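Local coordinates for protein Alpha/beta hydrolase (Pseudomonas aeruginosa PAO1, PDB 4R1D) that probably acts as a calcium-binding lipase of the alpha/beta-hydrolase fold, used as a type VI secretion effector that the bacterium's own inhibitor Tli4 restrains, at residues A[195-200]-A[554-559]; A[292-297]-A[311-316]. One frame throughout, in Å; residues are numbered along the deposited sequence.

Interaction 1: residues A[195-200]-A[554-559]; sequences LRASRY and KITQLA
The methyl of Thr556 and the ring of Tyr200 run alongside in opposite senses at the join of two helix ends, at the end of the parallel sheet of an alpha/beta-hydrolase fold where the strands begin. Thr556 CG2 meets Tyr200 CD2 at 3.8 Å and stands 3.9 Å from Ala197 CA, filling the angle between helix 191-197 and the turn that follows it. This methyl is anti to its own N while OG1 lies beside that N (chi1 -63°), an orientation that lets the hydroxyl bond back to Val552 O and turns the apolar branch across the contact. Alanine suits position 197, since its small CB lets the two backbones come near: its CA is 6.2 Å from Thr556 CA.

Farther along the ring, Ala559 CB packs obliquely on Tyr200 CZ at 3.6 Å. The phenol hydroxyl is satisfied just past the segment by Asp560 O, which explains a tyrosine here: the ring packs while its hydroxyl bonds to the backbone just beyond Ala559. On the partly exposed side, Arg196 and Gln557 run antiparallel to each other. CB and CG of the arginine lie along the glutamine amide, which comes to the guanidinium at its edge, with the two planes 60° apart; Trp561 also touches Arg196.

Outside this shell, Lys554 reaches back to helix 191-197 through a salt bridge to Glu193, and Ile555 lies against Leu275 and Ile251 of the sheet. Tyr200 leads straight into edge strand 201-206, whose Phe202 and Asp203 bind the calcium ion, about 10 Å from the Tyr200 side chain. Each segment holds a type I turn, closed in one by Tyr200 N bonding to Ala197 O at 3.0 Å and in the other by Ala559 N bonding to Thr556 O at 2.9 Å.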
ATOM      1  N   LEU A 195      27.296  15.623  24.139  1.00 17.48           N
ATOM      2  CA  LEU A 195      27.325  15.173  25.522  1.00 16.53           C
ATOM      3  C   LEU A 195      25.906  15.134  26.067  1.00 19.73           C
ATOM      4  O   LEU A 195      25.499  14.178  26.726  1.00 19.86           O
ATOM      5  CB  LEU A 195      28.200  16.099  26.375  1.00 20.17           C
ATOM      6  CG  LEU A 195      28.373  15.725  27.850  1.00 24.82           C
ATOM      7  CD1 LEU A 195      28.885  14.295  28.015  1.00 19.66           C
ATOM      8  CD2 LEU A 195      29.335  16.714  28.513  1.00 22.58           C
ATOM      9  N   ARG A 196      25.140  16.173  25.769  1.00 19.95           N
ATOM     10  CA  ARG A 196      23.759  16.221  26.197  1.00 16.33           C
ATOM     11  C   ARG A 196      22.988  15.047  25.602  1.00 19.09           C
ATOM     12  O   ARG A 196      22.212  14.393  26.286  1.00 20.06           O
ATOM     13  CB  ARG A 196      23.108  17.528  25.766  1.00 22.89           C
ATOM     14  CG  ARG A 196      21.608  17.544  25.983  1.00 30.77           C
ATOM     15  CD  ARG A 196      21.261  17.383  27.459  1.00 40.12           C
ATOM     16  NE  ARG A 196      20.459  18.477  28.013  1.00 51.50           N
ATOM     17  CZ  ARG A 196      20.323  19.692  27.482  1.00 51.87           C
ATOM     18  NH1 ARG A 196      20.946  20.027  26.358  1.00 48.98           N
ATOM     19  NH2 ARG A 196      19.562  20.588  28.094  1.00 58.96           N
ATOM     20  N   ALA A 197      23.189  14.797  24.316  1.00 19.31           N
ATOM     21  CA  ALA A 197      22.411  13.764  23.649  1.00 17.94           C
ATOM     22  C   ALA A 197      22.756  12.396  24.219  1.00 18.57           C
ATOM     23  O   ALA A 197      21.903  11.512  24.291  1.00 19.44           O
ATOM     24  CB  ALA A 197      22.642  13.809  22.146  1.00 18.44           C
ATOM     25  N   SER A 198      24.007  12.226  24.643  1.00 20.08           N
ATOM     26  CA  SER A 198      24.474  10.934  25.144  1.00 20.24           C
ATOM     27  C   SER A 198      23.810  10.549  26.463  1.00 21.34           C
ATOM     28  O   SER A 198      23.937   9.422  26.926  1.00 24.80           O
ATOM     29  CB  SER A 198      25.994  10.923  25.311  1.00 21.59           C
ATOM     30  OG  SER A 198      26.393  11.657  26.461  1.00 20.39           O
ATOM     31  N   ARG A 199      23.097  11.489  27.066  1.00 20.49           N
ATOM     32  CA  ARG A 199      22.392  11.208  28.307  1.00 22.22           C
ATOM     33  C   ARG A 199      21.120  10.408  28.075  1.00 25.14           C
ATOM     34  O   ARG A 199      20.529   9.889  29.023  1.00 26.53           O
ATOM     35  CB  ARG A 199      22.112  12.505  29.061  1.00 28.14           C
ATOM     36  CG  ARG A 199      23.407  13.231  29.410  1.00 29.56           C
ATOM     37  CD  ARG A 199      23.193  14.342  30.414  1.00 45.33           C
ATOM     38  NE  ARG A 199      23.485  15.665  29.867  1.00 51.54           N
ATOM     39  CZ  ARG A 199      24.639  16.313  30.021  1.00 48.98           C
ATOM     40  NH1 ARG A 199      25.632  15.761  30.710  1.00 52.06           N
ATOM     41  NH2 ARG A 199      24.798  17.516  29.483  1.00 32.31           N
ATOM     42  N   TYR A 200      20.714  10.291  26.812  1.00 18.79           N
ATOM     43  CA  TYR A 200      19.477   9.588  26.465  1.00 20.77           C
ATOM     44  C   TYR A 200      19.733   8.225  25.836  1.00 24.39           C
ATOM     45  O   TYR A 200      20.762   8.017  25.207  1.00 19.59           O
ATOM     46  CB  TYR A 200      18.640  10.427  25.503  1.00 20.64           C
ATOM     47  CG  TYR A 200      18.178  11.724  26.095  1.00 19.19           C
ATOM     48  CD1 TYR A 200      16.963  11.814  26.763  1.00 23.83           C
ATOM     49  CD2 TYR A 200      18.966  12.862  26.001  1.00 25.65           C
ATOM     50  CE1 TYR A 200      16.540  13.011  27.313  1.00 24.94           C
ATOM     51  CE2 TYR A 200      18.552  14.056  26.545  1.00 26.89           C
ATOM     52  CZ  TYR A 200      17.343  14.125  27.201  1.00 26.72           C
ATOM     53  OH  TYR A 200      16.944  15.324  27.737  1.00 34.27           O
ATOM     54  N   LYS A 554      20.111  17.497  16.986  1.00 15.73           N
ATOM     55  CA  LYS A 554      19.576  18.834  17.194  1.00 17.78           C
ATOM     56  C   LYS A 554      18.230  18.832  17.932  1.00 18.19           C
ATOM     57  O   LYS A 554      18.043  19.575  18.899  1.00 16.23           O
ATOM     58  CB  LYS A 554      19.491  19.597  15.875  1.00 16.13           C
ATOM     59  CG  LYS A 554      20.866  19.971  15.285  1.00 17.83           C
ATOM     60  CD  LYS A 554      21.638  20.924  16.209  1.00 17.52           C
ATOM     61  CE  LYS A 554      22.966  21.366  15.585  1.00 18.78           C
ATOM     62  NZ  LYS A 554      23.600  22.525  16.317  1.00 17.33           N
ATOM     63  N   ILE A 555      17.303  17.977  17.496  1.00 15.39           N
ATOM     64  CA  ILE A 555      15.987  17.904  18.120  1.00 16.84           C
ATOM     65  C   ILE A 555      16.090  17.526  19.600  1.00 15.74           C
ATOM     66  O   ILE A 555      15.353  18.041  20.436  1.00 15.89           O
ATOM     67  CB  ILE A 555      15.071  16.902  17.375  1.00 17.67           C
ATOM     68  CG1 ILE A 555      14.749  17.455  15.980  1.00 13.84           C
ATOM     69  CG2 ILE A 555      13.783  16.611  18.209  1.00 15.82           C
ATOM     70  CD1 ILE A 555      14.281  16.411  14.942  1.00 16.63           C
ATOM     71  N   THR A 556      16.998  16.610  19.901  1.00 15.46           N
ATOM     72  CA  THR A 556      17.240  16.131  21.264  1.00 15.39           C
ATOM     73  C   THR A 556      17.608  17.247  22.259  1.00 15.83           C
ATOM     74  O   THR A 556      17.328  17.143  23.460  1.00 16.40           O
ATOM     75  CB  THR A 556      18.337  15.034  21.241  1.00 17.59           C
ATOM     76  OG1 THR A 556      17.866  13.914  20.476  1.00 18.05           O
ATOM     77  CG2 THR A 556      18.687  14.562  22.633  1.00 15.12           C
ATOM     78  N   GLN A 557      18.219  18.315  21.766  1.00 16.30           N
ATOM     79  CA  GLN A 557      18.574  19.440  22.632  1.00 17.75           C
ATOM     80  C   GLN A 557      17.332  20.026  23.317  1.00 20.35           C
ATOM     81  O   GLN A 557      17.425  20.662  24.369  1.00 22.13           O
ATOM     82  CB  GLN A 557      19.335  20.507  21.845  1.00 19.10           C
ATOM     83  CG  GLN A 557      20.543  19.971  21.068  1.00 18.58           C
ATOM     84  CD  GLN A 557      21.456  19.083  21.912  1.00 18.03           C
ATOM     85  OE1 GLN A 557      21.770  17.944  21.535  1.00 19.64           O
ATOM     86  NE2 GLN A 557      21.902  19.606  23.046  1.00 16.07           N
ATOM     87  N   LEU A 558      16.166  19.780  22.721  1.00 19.50           N
ATOM     88  CA  LEU A 558      14.892  20.258  23.261  1.00 18.53           C
ATOM     89  C   LEU A 558      14.296  19.352  24.340  1.00 22.08           C
ATOM     90  O   LEU A 558      13.346  19.735  25.020  1.00 24.17           O
ATOM     91  CB  LEU A 558      13.876  20.442  22.131  1.00 19.35           C
ATOM     92  CG  LEU A 558      14.320  21.462  21.084  1.00 23.81           C
ATOM     93  CD1 LEU A 558      13.360  21.476  19.908  1.00 24.76           C
ATOM     94  CD2 LEU A 558      14.430  22.852  21.714  1.00 26.29           C
ATOM     95  N   ALA A 559      14.842  18.153  24.493  1.00 22.49           N
ATOM     96  CA  ALA A 559      14.268  17.188  25.420  1.00 23.10           C
ATOM     97  C   ALA A 559      14.467  17.684  26.843  1.00 33.55           C
ATOM     98  O   ALA A 559      15.523  18.213  27.169  1.00 27.36           O
ATOM     99  CB  ALA A 559      14.916  15.826  25.236  1.00 24.46           C
TER

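Interaction 2: residues A[292-297]-A[311-316]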
ATOM      1  N   HIS A 292       2.589   9.542 -15.057  1.00 15.58           N
ATOM      2  CA  HIS A 292       3.308   8.628 -15.938  1.00 14.82           C
ATOM      3  C   HIS A 292       2.881   7.194 -15.670  1.00 16.90           C
ATOM      4  O   HIS A 292       2.527   6.455 -16.589  1.00 16.11           O
ATOM      5  CB  HIS A 292       4.824   8.723 -15.737  1.00 14.86           C
ATOM      6  CG  HIS A 292       5.572   7.626 -16.428  1.00 16.53           C
ATOM      7  ND1 HIS A 292       5.746   6.380 -15.865  1.00 17.97           N
ATOM      8  CD2 HIS A 292       6.138   7.566 -17.657  1.00 20.84           C
ATOM      9  CE1 HIS A 292       6.409   5.605 -16.707  1.00 18.75           C
ATOM     10  NE2 HIS A 292       6.659   6.301 -17.803  1.00 22.19           N
ATOM     11  N   HIS A 293       2.916   6.800 -14.401  1.00 16.51           N
ATOM     12  CA  HIS A 293       2.659   5.410 -14.046  1.00 15.67           C
ATOM     13  C   HIS A 293       1.240   4.960 -14.370  1.00 16.33           C
ATOM     14  O   HIS A 293       1.049   3.858 -14.870  1.00 16.32           O
ATOM     15  CB  HIS A 293       3.018   5.161 -12.579  1.00 14.78           C
ATOM     16  CG  HIS A 293       4.441   5.498 -12.266  1.00 16.74           C
ATOM     17  ND1 HIS A 293       4.893   5.751 -10.988  1.00 20.63           N
ATOM     18  CD2 HIS A 293       5.510   5.651 -13.081  1.00 15.57           C
ATOM     19  CE1 HIS A 293       6.185   6.029 -11.029  1.00 15.37           C
ATOM     20  NE2 HIS A 293       6.584   5.977 -12.288  1.00 20.10           N
ATOM     21  N   MET A 294       0.257   5.821 -14.111  1.00 16.28           N
ATOM     22  CA  MET A 294      -1.126   5.492 -14.392  1.00 14.65           C
ATOM     23  C   MET A 294      -1.419   5.434 -15.887  1.00 16.74           C
ATOM     24  O   MET A 294      -2.309   4.708 -16.312  1.00 15.67           O
ATOM     25  CB  MET A 294      -2.079   6.471 -13.694  1.00 14.69           C
ATOM     26  CG  MET A 294      -2.087   6.307 -12.173  1.00 16.90           C
ATOM     27  SD  MET A 294      -3.323   7.334 -11.369  1.00 16.54           S
ATOM     28  CE  MET A 294      -4.793   6.409 -11.820  1.00 17.61           C
ATOM     29  N   ARG A 295      -0.678   6.193 -16.683  1.00 17.31           N
ATOM     30  CA  ARG A 295      -0.919   6.167 -18.127  1.00 15.09           C
ATOM     31  C   ARG A 295      -0.011   5.195 -18.893  1.00 16.20           C
ATOM     32  O   ARG A 295      -0.363   4.771 -20.002  1.00 17.90           O
ATOM     33  CB  ARG A 295      -0.823   7.583 -18.729  1.00 16.98           C
ATOM     34  CG  ARG A 295      -1.913   8.555 -18.265  1.00 16.95           C
ATOM     35  CD  ARG A 295      -3.288   8.036 -18.600  1.00 17.13           C
ATOM     36  NE  ARG A 295      -3.427   7.774 -20.031  1.00 18.55           N
ATOM     37  CZ  ARG A 295      -3.811   8.688 -20.922  1.00 20.70           C
ATOM     38  NH1 ARG A 295      -4.098   9.920 -20.531  1.00 18.74           N
ATOM     39  NH2 ARG A 295      -3.923   8.365 -22.207  1.00 19.38           N
ATOM     40  N   CYS A 296       1.130   4.816 -18.313  1.00 15.71           N
ATOM     41  CA  CYS A 296       2.131   4.026 -19.050  1.00 16.91           C
ATOM     42  C   CYS A 296       2.599   2.742 -18.370  1.00 17.96           C
ATOM     43  O   CYS A 296       3.324   1.961 -18.985  1.00 19.57           O
ATOM     44  CB  CYS A 296       3.394   4.853 -19.315  1.00 18.07           C
ATOM     45  SG  CYS A 296       3.134   6.453 -20.100  1.00 19.56           S
ATOM     46  N   GLY A 297       2.243   2.556 -17.103  1.00 17.37           N
ATOM     47  CA  GLY A 297       2.841   1.501 -16.294  1.00 17.96           C
ATOM     48  C   GLY A 297       4.146   1.959 -15.670  1.00 17.50           C
ATOM     49  O   GLY A 297       4.703   2.987 -16.049  1.00 18.99           O
ATOM     50  N   GLY A 311      -3.440  -0.007 -17.486  1.00 14.32           N
ATOM     51  CA  GLY A 311      -4.575  -0.702 -16.904  1.00 15.82           C
ATOM     52  C   GLY A 311      -4.210  -1.357 -15.583  1.00 16.34           C
ATOM     53  O   GLY A 311      -5.015  -1.380 -14.651  1.00 16.40           O
ATOM     54  N   GLU A 312      -3.007  -1.914 -15.507  1.00 16.60           N
ATOM     55  CA  GLU A 312      -2.571  -2.589 -14.284  1.00 19.19           C
ATOM     56  C   GLU A 312      -2.386  -1.606 -13.137  1.00 19.24           C
ATOM     57  O   GLU A 312      -2.844  -1.838 -12.025  1.00 16.61           O
ATOM     58  CB  GLU A 312      -1.279  -3.370 -14.537  1.00 15.89           C
ATOM     59  CG  GLU A 312      -1.535  -4.585 -15.420  1.00 21.64           C
ATOM     60  CD  GLU A 312      -0.305  -5.435 -15.674  1.00 21.95           C
ATOM     61  OE1 GLU A 312       0.802  -5.071 -15.235  1.00 21.79           O
ATOM     62  OE2 GLU A 312      -0.450  -6.468 -16.353  1.00 24.27           O
ATOM     63  N   VAL A 313      -1.724  -0.494 -13.414  1.00 15.06           N
ATOM     64  CA  VAL A 313      -1.479   0.479 -12.361  1.00 12.11           C
ATOM     65  C   VAL A 313      -2.775   1.146 -11.967  1.00 16.65           C
ATOM     66  O   VAL A 313      -3.067   1.315 -10.788  1.00 15.38           O
ATOM     67  CB  VAL A 313      -0.494   1.559 -12.822  1.00 16.02           C
ATOM     68  CG1 VAL A 313      -0.340   2.624 -11.728  1.00 15.24           C
ATOM     69  CG2 VAL A 313       0.850   0.934 -13.160  1.00 15.73           C
ATOM     70  N   THR A 314      -3.557   1.539 -12.969  1.00 12.80           N
ATOM     71  CA  THR A 314      -4.787   2.270 -12.718  1.00 11.56           C
ATOM     72  C   THR A 314      -5.779   1.451 -11.889  1.00 12.81           C
ATOM     73  O   THR A 314      -6.457   1.994 -11.033  1.00 16.10           O
ATOM     74  CB  THR A 314      -5.418   2.720 -14.048  1.00 13.03           C
ATOM     75  OG1 THR A 314      -4.551   3.684 -14.667  1.00 15.88           O
ATOM     76  CG2 THR A 314      -6.778   3.352 -13.809  1.00 17.52           C
ATOM     77  N   ALA A 315      -5.830   0.144 -12.129  1.00 15.53           N
ATOM     78  CA  ALA A 315      -6.742  -0.733 -11.395  1.00 12.70           C
ATOM     79  C   ALA A 315      -6.508  -0.687  -9.888  1.00 14.34           C
ATOM     80  O   ALA A 315      -7.441  -0.831  -9.104  1.00 17.59           O
ATOM     81  CB  ALA A 315      -6.613  -2.173 -11.888  1.00 16.20           C
ATOM     82  N   ILE A 316      -5.252  -0.533  -9.494  1.00 14.22           N
ATOM     83  CA  ILE A 316      -4.923  -0.443  -8.075  1.00 14.68           C
ATOM     84  C   ILE A 316      -4.935   1.004  -7.555  1.00 16.11           C
ATOM     85  O   ILE A 316      -5.654   1.333  -6.595  1.00 16.74           O
ATOM     86  CB  ILE A 316      -3.588  -1.148  -7.797  1.00 16.95           C
ATOM     87  CG1 ILE A 316      -3.652  -2.589  -8.303  1.00 18.61           C
ATOM     88  CG2 ILE A 316      -3.256  -1.111  -6.305  1.00 16.18           C
ATOM     89  CD1 ILE A 316      -2.314  -3.291  -8.287  1.00 21.01           C
TER
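Val313 sets its two methyls against the last turn of helix 289-296. CG2 sits 3.4 Å from His293 O and 3.8 Å from Gly297 CA, while CG1, anti to the backbone N (chi1 176°), meets Met294 CG at 4.1 Å. A branched valine fits here because its two arms spread over three residues of the other helix without needing a long chain. Met294 lies nearly perpendicular to both Val313 and Thr314, and its bend at the last torsion brings CE to 4.2 Å from Thr314 CG2. Thr314 OG1 stands 3.0 Å from Met294 O, but its hydrogen bond goes to Ala310 O, one turn back in its own helix, as is common for a helical threonine.

Gly297 leaves the helix with a positive phi of 85°, a conformation that suits glycine, after its N bonds to His293 O. The axes of the two short helical segments approach to 7.1 Å at an angle of 123°, closer to perpendicular than to antiparallel. Compact Val313, Thr314 and Gly297 are consistent with this close approach, flexible Met294 lying across, in a buried helix-loop-helix unit within the insertion between core strands 274-280 and 427-432.

Interactions 1 and 2 lie on opposite sides of the chain's centre, with their centres 46 Å apart and their nearest atoms about 29 Å apart. Interaction 1 joins regions 354 residues apart in the sequence, bringing the C-terminal helix 542-556 to helix 191-197 beside edge strand 201-206. Interaction 2 is local, joining consecutive helices 289-296 and 310-317, and is nested inside the loop that interaction 1 closes. Interaction 1 thus lies against the core sheet near the calcium site; interaction 2 lies in the long insertion after strand 274-280, a region where alpha/beta-hydrolases often carry a cap. They share no helix, and neither involves the other protein chain.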